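Local coordinates for protein deoxyhypusine hydroxylase (Homo sapiens, PDB 4D50) that hydroxylates the deoxyhypusine residue of translation initiation factor eIF-5A at a diiron centre, completing the formation of hypusine, at residues Ala158-Asp162 against Val163-Arg167; Pro270-Val273 against Val274-Cys278; Leu170-Glu173 against Ser174-Leu177. One frame throughout, in Å; residues are numbered along the deposited sequence. Where two conformers were deposited one is given.

In the fold
Deoxyhypusine hydroxylase is an all-helical protein of HEAT-like repeats, and each of the three interactions is a local one at a helix end. Along the chain the order is interaction 1, interaction 3, interaction 2. Interactions 1 and 3 shape the start and the finish of helix 163-171, their centres about 13 Å apart, on the surface and away from the annotated sites. Interaction 2 forms the first turns of helix 272-289, its centre about 34 Å from that of interaction 1 and about 30 Å from that of interaction 3. It alone reaches the second shell of the iron site, through Ser277, whose side chain is about 3 Å from that of the iron ligand His245.

Interaction 1: residues Ala158-Asp162 against Val163-Arg167; sequences AEERD and VGRLR
An N-cap opens helix 163-171, where Asp162 holds the amide of Arg165. Asp162 OD2 accepts from Arg165 N at 3.0 Å, using the lone pair that faces away from OD1, with an N-H...O angle of 162°. Its CG lies opposite the backbone N (chi1 -172°), which swings the carboxylate over the amide groups of the first turn. Aspartate suits this place because its short side chain can accept from amides that have no helical carbonyl before them, and its negative charge is probably favoured by the helix dipole. The other oxygen, OD1, is linked through one water, by a weak bond on its side, to Gly164 N, 2.8 Å from that water. Glycine fits next to the cap, since a beta carbon there would press on Asp162 OD2. The helical ladder begins with Leu166 N bonding to Asp162 O at 2.9 Å.

Glu160 braces the cap from the loop. Its chain bends at chi2 (65°), returning OE2 to the backbone, where it accepts from Asp162 N at 2.9 Å. The same oxygen makes a long salt bridge of 3.4 Å to Arg165 NH1, whose N-H meets it weakly. Arg165 runs extended across the glutamate, and its NH1 also passes obliquely beside Asp162 CB, at 3.1 Å; a positive charge is probably favoured beside Glu160, with the Asp162 carboxylate near but beyond a salt bridge. On the other flank Leu166 turns CD2 to the loop, 3.9 Å from Glu160 CB and 4.0 Å from Ala158 CB. Small, apolar Ala158 leaves room for that methyl. Both Ala158 and Leu166 rest on Ala186 of helix 177-190, with Leu166 also on Leu187, while Val163 touches that same Leu187 and also Glu194 of helix 193-201.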
ATOM      1  N   ALA A 158       5.376 -16.918  -4.274  1.00  9.09           N
ATOM      2  CA  ALA A 158       6.271 -17.979  -4.787  1.00  9.64           C
ATOM      3  C   ALA A 158       5.707 -19.338  -4.408  1.00  9.96           C
ATOM      4  O   ALA A 158       5.009 -19.464  -3.404  1.00  9.36           O
ATOM      5  CB  ALA A 158       7.689 -17.813  -4.275  1.00  9.41           C
ATOM      6  N   GLU A 159       5.909 -20.351  -5.274  1.00 11.90           N
ATOM      7  CA  GLU A 159       5.486 -21.686  -4.946  1.00 13.60           C
ATOM      8  C   GLU A 159       6.345 -22.414  -3.836  1.00 13.24           C
ATOM      9  O   GLU A 159       5.822 -23.230  -3.071  1.00 13.40           O
ATOM     10  CB  GLU A 159       5.445 -22.560  -6.225  1.00 13.23           C
ATOM     11  CG  GLU A 159       4.268 -22.218  -7.148  1.00 15.20           C
ATOM     12  CD  GLU A 159       2.913 -22.558  -6.587  1.00 18.22           C
ATOM     13  OE1 GLU A 159       2.792 -23.387  -5.716  1.00 21.73           O
ATOM     14  OE2 GLU A 159       1.904 -21.963  -7.017  1.00 24.88           O
ATOM     15  N   GLU A 160       7.567 -22.017  -3.691  1.00 15.12           N
ATOM     16  CA  GLU A 160       8.454 -22.576  -2.690  1.00 16.53           C
ATOM     17  C   GLU A 160       7.850 -22.382  -1.277  1.00 18.10           C
ATOM     18  O   GLU A 160       7.401 -21.275  -0.958  1.00 17.27           O
ATOM     19  CB  GLU A 160       9.839 -21.939  -2.819  1.00 15.61           C
ATOM     20  CG  GLU A 160      10.834 -22.250  -1.717  1.00 18.23           C
ATOM     21  CD  GLU A 160      11.220 -23.724  -1.668  1.00 18.84           C
ATOM     22  OE1 GLU A 160      11.952 -24.136  -2.551  1.00 20.78           O
ATOM     23  OE2 GLU A 160      10.733 -24.456  -0.776  1.00 19.82           O
ATOM     24  N   ARG A 161       7.855 -23.439  -0.457  1.00 17.15           N
ATOM     25  CA  ARG A 161       7.263 -23.365   0.892  1.00 19.44           C
ATOM     26  C   ARG A 161       8.268 -23.350   2.018  1.00 20.08           C
ATOM     27  O   ARG A 161       7.954 -22.887   3.166  1.00 19.95           O
ATOM     28  CB  ARG A 161       6.283 -24.492   1.101  1.00 20.98           C
ATOM     29  CG  ARG A 161       5.064 -24.357   0.192  1.00 24.19           C
ATOM     30  CD  ARG A 161       4.199 -25.583   0.358  1.00 27.88           C
ATOM     31  NE  ARG A 161       3.123 -25.611  -0.649  1.00 31.53           N
ATOM     32  CZ  ARG A 161       2.400 -26.679  -0.960  1.00 32.66           C
ATOM     33  NH1 ARG A 161       2.625 -27.853  -0.357  1.00 36.81           N
ATOM     34  NH2 ARG A 161       1.436 -26.573  -1.868  1.00 32.40           N
ATOM     35  N   ASP A 162       9.488 -23.732   1.690  1.00 18.74           N
ATOM     36  CA  ASP A 162      10.542 -23.681   2.675  1.00 18.97           C
ATOM     37  C   ASP A 162      10.943 -22.215   3.001  1.00 17.68           C
ATOM     38  O   ASP A 162      11.459 -21.493   2.154  1.00 16.80           O
ATOM     39  CB  ASP A 162      11.796 -24.407   2.236  1.00 18.83           C
ATOM     40  CG  ASP A 162      12.814 -24.515   3.361  1.00 19.36           C
ATOM     41  OD1 ASP A 162      12.574 -25.321   4.267  1.00 22.06           O
ATOM     42  OD2 ASP A 162      13.800 -23.789   3.379  1.00 18.17           O
ATOM     43  N   VAL A 163      10.789 -21.851   4.253  1.00 17.64           N
ATOM     44  CA  VAL A 163      11.078 -20.478   4.732  1.00 16.34           C
ATOM     45  C   VAL A 163      12.544 -20.138   4.463  1.00 15.56           C
ATOM     46  O   VAL A 163      12.865 -19.020   4.036  1.00 13.61           O
ATOM     47  CB  VAL A 163      10.729 -20.258   6.206  1.00 19.01           C
ATOM     48  CG1 VAL A 163      11.375 -18.970   6.763  1.00 19.26           C
ATOM     49  CG2 VAL A 163       9.223 -20.197   6.351  1.00 18.66           C
ATOM     50  N   GLY A 164      13.475 -21.068   4.723  1.00 15.10           N
ATOM     51  CA  GLY A 164      14.901 -20.717   4.525  1.00 15.43           C
ATOM     52  C   GLY A 164      15.248 -20.430   3.069  1.00 14.61           C
ATOM     53  O   GLY A 164      15.913 -19.465   2.763  1.00 13.54           O
ATOM     54  N   ARG A 165      14.728 -21.260   2.154  1.00 16.17           N
ATOM     55  CA  ARG A 165      14.854 -21.015   0.717  1.00 15.75           C
ATOM     56  C   ARG A 165      14.132 -19.724   0.211  1.00 13.40           C
ATOM     57  O   ARG A 165      14.668 -19.005  -0.637  1.00 12.78           O
ATOM     58  CB  ARG A 165      14.278 -22.208  -0.051  1.00 18.00           C
ATOM     59  CG  ARG A 165      15.103 -23.488   0.084  1.00 23.55           C
ATOM     60  CD  ARG A 165      14.561 -24.537  -0.881  1.00 25.68           C
ATOM     61  NE  ARG A 165      14.975 -25.933  -0.639  1.00 34.33           N
ATOM     62  CZ  ARG A 165      14.235 -26.886  -0.043  1.00 39.01           C
ATOM     63  NH1 ARG A 165      13.027 -26.635   0.460  1.00 42.85           N
ATOM     64  NH2 ARG A 165      14.730 -28.116   0.091  1.00 44.75           N
ATOM     65  N   LEU A 166      12.984 -19.429   0.786  1.00 13.72           N
ATOM     66  CA  LEU A 166      12.312 -18.124   0.511  1.00 11.82           C
ATOM     67  C   LEU A 166      13.156 -16.917   0.969  1.00 10.66           C
ATOM     68  O   LEU A 166      13.256 -15.872   0.270  1.00 10.40           O
ATOM     69  CB  LEU A 166      10.931 -18.084   1.178  1.00 10.73           C
ATOM     70  CG  LEU A 166       9.886 -19.040   0.600  1.00 10.94           C
ATOM     71  CD1 LEU A 166       8.680 -19.136   1.463  1.00 10.72           C
ATOM     72  CD2 LEU A 166       9.512 -18.639  -0.814  1.00 10.37           C
ATOM     73  N   ARG A 167      13.773 -17.058   2.134  1.00 11.60           N
ATOM     74  CA  ARG A 167      14.609 -15.987   2.692  1.00 12.21           C
ATOM     75  C   ARG A 167      15.769 -15.748   1.755  1.00 13.56           C
ATOM     76  O   ARG A 167      16.131 -14.650   1.444  1.00 11.32           O
ATOM     77  CB  ARG A 167      15.088 -16.359   4.081  1.00 12.90           C
ATOM     78  CG  ARG A 167      16.114 -15.406   4.661  1.00 14.87           C
ATOM     79  CD  ARG A 167      16.704 -16.031   5.927  1.00 16.25           C
ATOM     80  NE  ARG A 167      17.847 -15.221   6.319  1.00 19.16           N
ATOM     81  CZ  ARG A 167      19.045 -15.238   5.705  1.00 23.65           C
ATOM     82  NH1 ARG A 167      19.311 -16.024   4.643  1.00 23.94           N
ATOM     83  NH2 ARG A 167      19.990 -14.416   6.141  1.00 26.36           N
TER
HETATM   84  O   HOH W   1      13.130 -23.444   6.187  1.00 26.89           O

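Interaction 2: residues Pro270-Val273 against Val274-Cys278; sequences PERV and VRESC
Two guanidinium groups meet their partners differently. That of Arg272 takes Glu276 OE2 and a water at its edge, in its plane, whereas that of Arg275 lays one face over Arg272 CA and has another water at its edge. Arg272 NE donates to Glu276 OE2 at 2.9 Å in a nearly straight bond (173°), a salt bridge one helical turn long. The two planes are 86° apart, and NE meets OE2 from above the carboxylate plane while OE2 lies in that of the guanidinium. The water at the Arg272 edge joins NH2 to the same OE2, giving that oxygen two donors. Arg275 doubles back through a bend at chi3 (-59°), and a water joins its NH2 to Pro270 O; its NH1 donates to Asp269 O.

Ser277 grips Val273 O twice, with N at 3.1 Å and OG at 3.2 Å, from opposite faces of the carbonyl. Serine is small enough to fold back on its own helix, and OG also bonds His245 ND1, placing it in the second shell of an iron. Helix 272-289 thus sits against helix 241-254, Val274 touching Arg244, and helix 57-70, with Arg272 bound to Asp55 and Glu276 to Ser56 just before it.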
ATOM      1  N   PRO A 270       9.930  15.629  11.467  1.00 16.83           N
ATOM      2  CA  PRO A 270       9.907  16.644  10.397  1.00 17.77           C
ATOM      3  C   PRO A 270       9.275  16.229   9.083  1.00 16.40           C
ATOM      4  O   PRO A 270       8.981  17.081   8.268  1.00 16.99           O
ATOM      5  CB  PRO A 270      11.397  17.006  10.217  1.00 17.97           C
ATOM      6  CG  PRO A 270      12.160  15.878  10.880  1.00 17.62           C
ATOM      7  CD  PRO A 270      11.281  15.284  11.918  1.00 16.47           C
ATOM      8  N   GLU A 271       9.150  14.929   8.819  1.00 15.35           N
ATOM      9  CA  GLU A 271       8.615  14.441   7.542  1.00 13.27           C
ATOM     10  C   GLU A 271       7.122  14.323   7.743  1.00 12.85           C
ATOM     11  O   GLU A 271       6.614  13.596   8.631  1.00 14.86           O
ATOM     12  CB  GLU A 271       9.261  13.095   7.194  1.00 14.96           C
ATOM     13  CG  GLU A 271      10.714  13.240   6.799  1.00 17.42           C
ATOM     14  CD  GLU A 271      10.892  13.908   5.455  1.00 18.81           C
ATOM     15  OE1 GLU A 271       9.907  13.977   4.641  1.00 24.37           O
ATOM     16  OE2 GLU A 271      11.992  14.404   5.204  1.00 24.83           O
ATOM     17  N   ARG A 272       6.412  15.130   6.991  1.00 11.34           N
ATOM     18  CA  ARG A 272       4.970  15.164   7.059  1.00 11.63           C
ATOM     19  C   ARG A 272       4.377  13.815   6.846  1.00 11.05           C
ATOM     20  O   ARG A 272       3.445  13.462   7.562  1.00 12.32           O
ATOM     21  CB  ARG A 272       4.403  16.106   5.972  1.00 11.53           C
ATOM     22  CG  ARG A 272       2.906  16.243   6.113  1.00 11.42           C
ATOM     23  CD  ARG A 272       2.447  17.450   5.306  1.00 12.08           C
ATOM     24  NE  ARG A 272       1.017  17.524   5.320  1.00 11.16           N
ATOM     25  CZ  ARG A 272       0.308  18.408   4.601  1.00 12.20           C
ATOM     26  NH1 ARG A 272       0.929  19.309   3.881  1.00 12.88           N
ATOM     27  NH2 ARG A 272      -1.002  18.384   4.642  1.00 12.86           N
ATOM     28  N   VAL A 273       4.895  13.014   5.910  1.00 11.22           N
ATOM     29  CA  VAL A 273       4.315  11.707   5.669  0.50 11.83           C
ATOM     30  C   VAL A 273       4.460  10.785   6.919  1.00 11.15           C
ATOM     31  O   VAL A 273       3.560  10.003   7.266  1.00 11.54           O
ATOM     32  CB  VAL A 273       4.920  11.041   4.421  0.50 12.45           C
ATOM     33  CG1 VAL A 273       4.115   9.816   4.058  0.50 13.03           C
ATOM     34  CG2 VAL A 273       4.941  12.017   3.233  0.50 13.41           C
ATOM     35  N   VAL A 274       5.581  10.900   7.608  1.00 11.54           N
ATOM     36  CA  VAL A 274       5.813  10.198   8.847  1.00 10.82           C
ATOM     37  C   VAL A 274       4.979  10.694  10.020  1.00 10.00           C
ATOM     38  O   VAL A 274       4.292   9.885  10.697  1.00  9.12           O
ATOM     39  CB  VAL A 274       7.330  10.210   9.223  1.00 11.48           C
ATOM     40  CG1 VAL A 274       7.553   9.544  10.588  1.00 12.02           C
ATOM     41  CG2 VAL A 274       8.110   9.489   8.127  1.00 11.53           C
ATOM     42  N   ARG A 275       4.931  11.986  10.262  1.00  9.96           N
ATOM     43  CA  ARG A 275       3.965  12.507  11.256  1.00 10.79           C
ATOM     44  C   ARG A 275       2.549  12.061  11.062  1.00 10.30           C
ATOM     45  O   ARG A 275       1.842  11.686  12.005  1.00 10.76           O
ATOM     46  CB  ARG A 275       3.967  14.059  11.342  1.00 12.86           C
ATOM     47  CG  ARG A 275       5.239  14.738  11.774  1.00 15.67           C
ATOM     48  CD  ARG A 275       4.874  16.220  11.992  1.00 16.13           C
ATOM     49  NE  ARG A 275       4.314  16.952  10.846  1.00 15.67           N
ATOM     50  CZ  ARG A 275       5.059  17.530   9.896  1.00 15.50           C
ATOM     51  NH1 ARG A 275       6.369  17.326   9.869  1.00 17.12           N
ATOM     52  NH2 ARG A 275       4.520  18.221   8.902  1.00 15.06           N
ATOM     53  N   GLU A 276       2.061  12.170   9.820  1.00 10.05           N
ATOM     54  CA  GLU A 276       0.653  11.842   9.592  1.00 10.45           C
ATOM     55  C   GLU A 276       0.371  10.389   9.730  1.00  9.88           C
ATOM     56  O   GLU A 276      -0.706  10.033  10.243  1.00  9.56           O
ATOM     57  CB  GLU A 276       0.243  12.328   8.216  1.00 10.37           C
ATOM     58  CG  GLU A 276       0.138  13.815   8.157  1.00 11.26           C
ATOM     59  CD  GLU A 276      -0.284  14.349   6.782  1.00 13.16           C
ATOM     60  OE1 GLU A 276      -0.406  13.620   5.734  1.00 14.17           O
ATOM     61  OE2 GLU A 276      -0.506  15.600   6.789  1.00 12.73           O
ATOM     62  N   SER A 277       1.317   9.543   9.336  1.00 10.62           N
ATOM     63  CA  SER A 277       1.133   8.094   9.602  1.00 12.68           C
ATOM     64  C   SER A 277       1.028   7.802  11.084  1.00 11.43           C
ATOM     65  O   SER A 277       0.156   7.025  11.515  1.00 10.60           O
ATOM     66  CB  SER A 277       2.197   7.164   8.970  1.00 13.32           C
ATOM     67  OG  SER A 277       2.002   7.212   7.587  1.00 16.71           O
ATOM     68  N   CYS A 278       1.887   8.466  11.904  1.00 12.52           N
ATOM     69  CA  CYS A 278       1.835   8.241  13.349  1.00 11.96           C
ATOM     70  C   CYS A 278       0.519   8.730  14.004  1.00 12.10           C
ATOM     71  O   CYS A 278      -0.075   8.044  14.851  1.00 10.85           O
ATOM     72  CB  CYS A 278       3.081   8.890  14.027  1.00 11.74           C
ATOM     73  SG  CYS A 278       4.651   8.204  13.624  1.00 13.61           S
TER
HETATM   74  O   HOH W   2       6.802  19.351   7.309  1.00 24.05           O
HETATM   75  O   HOH W   3      -2.914  16.590   6.051  1.00 16.97           O

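Interaction 3: residues Leu170-Glu173 against Ser174-Leu177; sequences LLDE and SRPL
Asp172 and Arg175 close a type I beta turn, with an Asx turn at Asp172, just past helix 163-171. From Asp172 CB, which lies 3.5 Å from Arg175 NE, the side chain goes to CG, set opposite the backbone N (chi1 -167°) and therefore over the turn. One branch, OD1, accepts twice from Ser174: from OG at 2.7 Å and from N at 3.1 Å. Both donors reach it from the same face of the carboxylate, above its plane. The other branch, OD2, takes Arg175 NE at 2.9 Å in a salt bridge, from its anti side and somewhat out of the carboxylate plane, the carboxylate and guanidinium planes standing 76° apart. Three donors thus fix the carboxylate's rotation, a task for which aspartate is the right length, and a serine can offer its hydroxyl beside its own amide. An asparagine in place of Asp172 would probably leave the Arg175 charge without its mate and turn an NH2 group toward one of these donors. Glu173 leans out of the turn to Gly206 N and to Arg180 of helix 177-190. The backbone bond that closes the turn is itself weak, Arg175 N standing 3.3 Å from Asp172 O.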
ATOM      1  N   LEU A 170      14.467 -13.804  -1.271  1.00 11.03           N
ATOM      2  CA  LEU A 170      14.126 -12.406  -0.861  1.00 10.76           C
ATOM      3  C   LEU A 170      15.318 -11.440  -0.796  1.00 10.97           C
ATOM      4  O   LEU A 170      15.211 -10.287  -1.241  1.00 10.41           O
ATOM      5  CB  LEU A 170      13.412 -12.451   0.535  1.00  9.86           C
ATOM      6  CG  LEU A 170      13.040 -11.125   1.176  1.00  9.98           C
ATOM      7  CD1 LEU A 170      11.801 -10.602   0.489  1.00  9.24           C
ATOM      8  CD2 LEU A 170      12.896 -11.143   2.703  1.00  9.30           C
ATOM      9  N   LEU A 171      16.416 -11.925  -0.180  1.00 12.92           N
ATOM     10  CA  LEU A 171      17.645 -11.176   0.094  1.00 15.54           C
ATOM     11  C   LEU A 171      18.694 -11.220  -1.022  1.00 16.74           C
ATOM     12  O   LEU A 171      19.732 -10.573  -0.870  1.00 20.44           O
ATOM     13  CB  LEU A 171      18.270 -11.643   1.378  1.00 15.41           C
ATOM     14  CG  LEU A 171      17.343 -11.717   2.596  1.00 14.42           C
ATOM     15  CD1 LEU A 171      18.130 -12.275   3.771  1.00 15.87           C
ATOM     16  CD2 LEU A 171      16.781 -10.343   2.966  1.00 14.58           C
ATOM     17  N   ASP A 172      18.396 -11.924  -2.117  1.00 19.17           N
ATOM     18  CA  ASP A 172      19.286 -11.998  -3.273  1.00 19.35           C
ATOM     19  C   ASP A 172      19.189 -10.769  -4.187  1.00 19.62           C
ATOM     20  O   ASP A 172      18.235 -10.588  -4.981  1.00 18.41           O
ATOM     21  CB  ASP A 172      19.054 -13.306  -4.030  1.00 18.86           C
ATOM     22  CG  ASP A 172      20.141 -13.595  -5.061  1.00 22.01           C
ATOM     23  OD1 ASP A 172      21.035 -12.734  -5.244  1.00 20.88           O
ATOM     24  OD2 ASP A 172      20.073 -14.729  -5.632  1.00 22.54           O
ATOM     25  N   GLU A 173      20.180  -9.907  -4.113  1.00 20.30           N
ATOM     26  CA  GLU A 173      20.129  -8.648  -4.921  1.00 24.66           C
ATOM     27  C   GLU A 173      20.326  -8.874  -6.448  1.00 22.10           C
ATOM     28  O   GLU A 173      20.028  -7.982  -7.244  1.00 19.47           O
ATOM     29  CB  GLU A 173      21.173  -7.669  -4.420  1.00 27.70           C
ATOM     30  CG  GLU A 173      21.046  -7.257  -2.952  1.00 31.78           C
ATOM     31  CD  GLU A 173      20.044  -6.147  -2.636  1.00 34.40           C
ATOM     32  OE1 GLU A 173      19.443  -5.530  -3.536  1.00 39.26           O
ATOM     33  OE2 GLU A 173      19.934  -5.838  -1.429  1.00 41.46           O
ATOM     34  N   SER A 174      20.777 -10.053  -6.856  1.00 22.94           N
ATOM     35  CA  SER A 174      20.932 -10.360  -8.267  1.00 25.32           C
ATOM     36  C   SER A 174      19.686 -10.909  -8.934  1.00 23.97           C
ATOM     37  O   SER A 174      19.658 -10.965 -10.139  1.00 27.05           O
ATOM     38  CB  SER A 174      22.031 -11.395  -8.457  1.00 25.84           C
ATOM     39  OG  SER A 174      21.635 -12.630  -7.863  1.00 24.99           O
ATOM     40  N   ARG A 175      18.665 -11.322  -8.171  1.00 20.47           N
ATOM     41  CA  ARG A 175      17.418 -11.778  -8.752  1.00 20.93           C
ATOM     42  C   ARG A 175      16.523 -10.624  -9.137  1.00 16.96           C
ATOM     43  O   ARG A 175      16.608  -9.561  -8.530  1.00 17.04           O
ATOM     44  CB  ARG A 175      16.642 -12.675  -7.809  1.00 23.12           C
ATOM     45  CG  ARG A 175      17.450 -13.861  -7.396  1.00 28.27           C
ATOM     46  CD  ARG A 175      16.581 -14.813  -6.625  1.00 31.01           C
ATOM     47  NE  ARG A 175      17.397 -15.774  -5.898  1.00 35.98           N
ATOM     48  CZ  ARG A 175      17.034 -17.018  -5.654  1.00 32.65           C
ATOM     49  NH1 ARG A 175      15.869 -17.484  -6.118  1.00 35.77           N
ATOM     50  NH2 ARG A 175      17.848 -17.789  -4.955  1.00 34.68           N
ATOM     51  N   PRO A 176      15.692 -10.805 -10.167  1.00 16.85           N
ATOM     52  CA  PRO A 176      14.730  -9.774 -10.521  1.00 16.93           C
ATOM     53  C   PRO A 176      13.802  -9.436  -9.367  1.00 14.88           C
ATOM     54  O   PRO A 176      13.388 -10.331  -8.586  1.00 11.97           O
ATOM     55  CB  PRO A 176      13.926 -10.411 -11.659  1.00 18.28           C
ATOM     56  CG  PRO A 176      14.687 -11.624 -12.124  1.00 18.46           C
ATOM     57  CD  PRO A 176      15.693 -11.940 -11.108  1.00 19.10           C
ATOM     58  N   LEU A 177      13.430  -8.167  -9.305  1.00 13.64           N
ATOM     59  CA  LEU A 177      12.590  -7.646  -8.279  1.00 13.22           C
ATOM     60  C   LEU A 177      11.289  -8.429  -8.140  1.00 11.64           C
ATOM     61  O   LEU A 177      10.834  -8.720  -7.041  1.00 11.57           O
ATOM     62  CB  LEU A 177      12.291  -6.208  -8.538  1.00 13.39           C
ATOM     63  CG  LEU A 177      11.800  -5.514  -7.305  1.00 13.74           C
ATOM     64  CD1 LEU A 177      12.756  -5.583  -6.128  1.00 14.14           C
ATOM     65  CD2 LEU A 177      11.549  -4.096  -7.686  1.00 14.76           C
TER
HETATM   66  O   HOH W   4      16.830  -7.186  -7.368  1.00 31.16           O